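Local structure of maltose-binding protein MalE1 (6DTU) at residues V169-V179 and P332-V340. The protein binds maltotetraose between its two lobes and probably serves as the extracellular solute-binding component of a maltose and maltodextrin uptake system. Numbering follows the deposited sequence.
Sequences VFKQTEKGLDV and PNVPQMAAV
Val169 opens the contact with its CG1 methyl, which lies 3.8 Å from Met337 SD and also meets Val340 CG2. With chi1 at -175°, Val169 sets CG1, opposite its own N, over the centre of one face of the Phe170 ring, while Val179 CG1 covers the opposite face. Held between these two valines, the ring points its far end at the 3-10 segment 335-337: CZ comes 3.5 Å from Gln336 O, which sits at the ring edge in plane, and CE2 packs 3.7 Å from Val334 CG2. Met337 SD approaches the ring obliquely, 5.2 Å from its centroid, as a Met-aromatic contact. The chain then moves away from 332-340 and reverses in a two-residue beta hairpin, through a type I beta turn from Thr173 to Gly176. On the returning strand, Leu177 CD1 rests 3.6 Å from Pro332 CB. Val179 lies across the bent side chain of Gln336, nearly perpendicular to it, with Val179 CG1 3.6 Å from Gln336 OE1. This mainly apolar interface packs the hairpin on the loop joining strand 329-330 to helix 341-352, beside the sugar site: the Met337 side chain is about 7 Å from a bound glucose. Ile373 of helix 358-374 touches both Phe170 and Gln336, and strand 181-183 pairs with strand 168-173.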
loop_
_atom_site.group_PDB
_atom_site.type_symbol
_atom_site.label_atom_id
_atom_site.label_comp_id
_atom_site.label_asym_id
_atom_site.label_seq_id
_atom_site.Cartn_x
_atom_site.Cartn_y
_atom_site.Cartn_z
ATOM N N VAL A 169 3.532 15.410 -1.733
ATOM C CA VAL A 169 2.854 15.545 -0.445
ATOM C C VAL A 169 3.530 16.659 0.342
ATOM O O VAL A 169 3.010 17.774 0.428
ATOM C CB VAL A 169 2.828 14.222 0.351
ATOM C CG1 VAL A 169 1.994 14.392 1.637
ATOM C CG2 VAL A 169 2.271 13.101 -0.511
ATOM N N PHE A 170 4.703 16.368 0.896
ATOM C CA PHE A 170 5.521 17.330 1.612
ATOM C C PHE A 170 6.811 17.506 0.823
ATOM O O PHE A 170 7.398 16.521 0.353
ATOM C CB PHE A 170 5.847 16.794 3.022
ATOM C CG PHE A 170 4.621 16.457 3.860
ATOM C CD1 PHE A 170 3.620 17.383 4.047
ATOM C CD2 PHE A 170 4.494 15.217 4.470
ATOM C CE1 PHE A 170 2.501 17.083 4.827
ATOM C CE2 PHE A 170 3.369 14.897 5.238
ATOM C CZ PHE A 170 2.375 15.827 5.421
ATOM N N LYS A 171 7.258 18.750 0.687
ATOM C CA LYS A 171 8.425 19.026 -0.136
ATOM C C LYS A 171 9.645 18.304 0.417
ATOM O O LYS A 171 9.951 18.392 1.609
ATOM C CB LYS A 171 8.683 20.534 -0.199
ATOM C CG LYS A 171 9.810 20.943 -1.155
ATOM C CD LYS A 171 9.421 20.706 -2.603
ATOM C CE LYS A 171 10.543 21.094 -3.544
ATOM N NZ LYS A 171 10.042 21.280 -4.932
ATOM N N GLN A 172 10.308 17.546 -0.445
ATOM C CA GLN A 172 11.554 16.897 -0.077
ATOM C C GLN A 172 12.656 17.946 -0.149
ATOM O O GLN A 172 12.873 18.546 -1.207
ATOM C CB GLN A 172 11.845 15.739 -1.032
ATOM C CG GLN A 172 13.098 14.941 -0.678
ATOM C CD GLN A 172 13.009 14.313 0.702
ATOM O OE1 GLN A 172 12.291 13.331 0.900
ATOM N NE2 GLN A 172 13.729 14.882 1.667
ATOM N N THR A 173 13.298 18.218 0.983
ATOM C CA THR A 173 14.417 19.148 1.064
ATOM C C THR A 173 15.644 18.406 1.583
ATOM O O THR A 173 15.564 17.256 2.021
ATOM C CB THR A 173 14.102 20.334 1.982
ATOM O OG1 THR A 173 14.310 19.953 3.343
ATOM C CG2 THR A 173 12.655 20.772 1.816
ATOM N N GLU A 174 16.793 19.088 1.545
ATOM C CA GLU A 174 18.031 18.482 2.028
ATOM C C GLU A 174 18.026 18.285 3.542
ATOM O O GLU A 174 18.854 17.529 4.062
ATOM C CB GLU A 174 19.238 19.332 1.611
ATOM C CG GLU A 174 19.600 19.243 0.118
ATOM C CD GLU A 174 20.853 20.035 -0.245
ATOM O OE1 GLU A 174 21.519 20.537 0.691
ATOM O OE2 GLU A 174 21.165 20.179 -1.456
ATOM N N LYS A 175 17.129 18.952 4.268
ATOM C CA LYS A 175 16.978 18.755 5.703
ATOM C C LYS A 175 15.776 17.886 6.053
ATOM O O LYS A 175 15.383 17.837 7.222
ATOM C CB LYS A 175 16.877 20.103 6.428
ATOM C CG LYS A 175 17.868 21.155 5.959
ATOM C CD LYS A 175 19.317 20.731 6.189
ATOM C CE LYS A 175 20.280 21.720 5.531
ATOM N NZ LYS A 175 21.504 21.068 4.983
ATOM N N GLY A 176 15.185 17.208 5.077
ATOM C CA GLY A 176 14.050 16.339 5.300
ATOM C C GLY A 176 12.795 16.882 4.642
ATOM O O GLY A 176 12.827 17.839 3.865
ATOM N N LEU A 177 11.665 16.271 5.002
ATOM C CA LEU A 177 10.373 16.663 4.459
ATOM C C LEU A 177 9.904 17.949 5.124
ATOM O O LEU A 177 9.968 18.079 6.348
ATOM C CB LEU A 177 9.337 15.570 4.728
ATOM C CG LEU A 177 9.479 14.215 4.048
ATOM C CD1 LEU A 177 8.319 13.360 4.483
ATOM C CD2 LEU A 177 9.504 14.379 2.539
ATOM N N ASP A 178 9.421 18.899 4.313
ATOM C CA ASP A 178 8.889 20.166 4.819
ATOM C C ASP A 178 7.377 20.018 4.893
ATOM O O ASP A 178 6.681 20.196 3.891
ATOM C CB ASP A 178 9.273 21.326 3.901
ATOM C CG ASP A 178 8.835 22.694 4.457
ATOM O OD1 ASP A 178 8.126 22.738 5.486
ATOM O OD2 ASP A 178 9.171 23.737 3.848
ATOM N N VAL A 179 6.861 19.743 6.094
ATOM C CA VAL A 179 5.422 19.552 6.244
ATOM C C VAL A 179 4.642 20.839 6.061
ATOM O O VAL A 179 3.410 20.793 5.951
ATOM C CB VAL A 179 4.983 18.825 7.536
ATOM C CG1 VAL A 179 5.610 17.427 7.624
ATOM C CG2 VAL A 179 5.285 19.662 8.761
ATOM N N PRO A 332 5.569 9.181 2.994
ATOM C CA PRO A 332 6.127 9.699 4.247
ATOM C C PRO A 332 5.680 8.868 5.433
ATOM O O PRO A 332 4.589 8.299 5.443
ATOM C CB PRO A 332 5.537 11.103 4.343
ATOM C CG PRO A 332 5.220 11.477 2.959
ATOM C CD PRO A 332 4.805 10.206 2.264
ATOM N N ASN A 333 6.516 8.828 6.460
ATOM C CA ASN A 333 6.104 8.199 7.705
ATOM C C ASN A 333 5.958 9.203 8.838
ATOM O O ASN A 333 5.729 8.803 9.979
ATOM C CB ASN A 333 6.990 7.003 8.092
ATOM C CG ASN A 333 8.327 7.399 8.706
ATOM O OD1 ASN A 333 8.673 8.574 8.819
ATOM N ND2 ASN A 333 9.086 6.396 9.130
ATOM N N VAL A 334 6.045 10.496 8.539
ATOM C CA VAL A 334 5.964 11.536 9.566
ATOM C C VAL A 334 4.565 11.546 10.170
ATOM O O VAL A 334 3.616 11.102 9.510
ATOM C CB VAL A 334 6.390 12.892 8.985
ATOM C CG1 VAL A 334 7.833 12.807 8.543
ATOM C CG2 VAL A 334 5.474 13.316 7.835
ATOM N N PRO A 335 4.377 12.007 11.413
ATOM C CA PRO A 335 3.020 11.993 11.992
ATOM C C PRO A 335 2.017 12.764 11.173
ATOM O O PRO A 335 0.824 12.446 11.215
ATOM C CB PRO A 335 3.201 12.630 13.378
ATOM C CG PRO A 335 4.643 12.484 13.674
ATOM C CD PRO A 335 5.384 12.487 12.369
ATOM N N GLN A 336 2.474 13.781 10.448
ATOM C CA GLN A 336 1.617 14.649 9.658
ATOM C C GLN A 336 0.976 13.957 8.460
ATOM O O GLN A 336 0.101 14.547 7.820
ATOM C CB GLN A 336 2.388 15.902 9.211
ATOM C CG GLN A 336 2.783 16.843 10.352
ATOM C CD GLN A 336 4.078 16.450 11.035
ATOM O OE1 GLN A 336 4.773 15.514 10.616
ATOM N NE2 GLN A 336 4.412 17.161 12.106
ATOM N N MET A 337 1.405 12.748 8.105
ATOM C CA MET A 337 0.742 12.062 7.001
ATOM C C MET A 337 -0.693 11.702 7.356
ATOM O O MET A 337 -1.515 11.508 6.459
ATOM C CB MET A 337 1.534 10.813 6.617
ATOM C CG MET A 337 1.162 10.203 5.263
ATOM S SD MET A 337 1.475 11.392 3.931
ATOM C CE MET A 337 0.584 10.609 2.590
ATOM N N ALA A 338 -1.001 11.550 8.650
ATOM C CA ALA A 338 -2.360 11.193 9.046
ATOM C C ALA A 338 -3.365 12.245 8.584
ATOM O O ALA A 338 -4.530 11.931 8.335
ATOM C CB ALA A 338 -2.440 11.021 10.567
ATOM N N ALA A 339 -2.928 13.492 8.465
ATOM C CA ALA A 339 -3.801 14.569 8.016
ATOM C C ALA A 339 -4.035 14.563 6.508
ATOM O O ALA A 339 -4.805 15.387 6.012
ATOM C CB ALA A 339 -3.207 15.920 8.420
ATOM N N VAL A 340 -3.391 13.678 5.760
ATOM C CA VAL A 340 -3.382 13.823 4.306
ATOM C C VAL A 340 -4.491 13.021 3.639
ATOM O O VAL A 340 -5.198 13.530 2.764
ATOM C CB VAL A 340 -1.981 13.481 3.741
ATOM C CG1 VAL A 340 -2.030 13.387 2.210
ATOM C CG2 VAL A 340 -0.958 14.525 4.191
#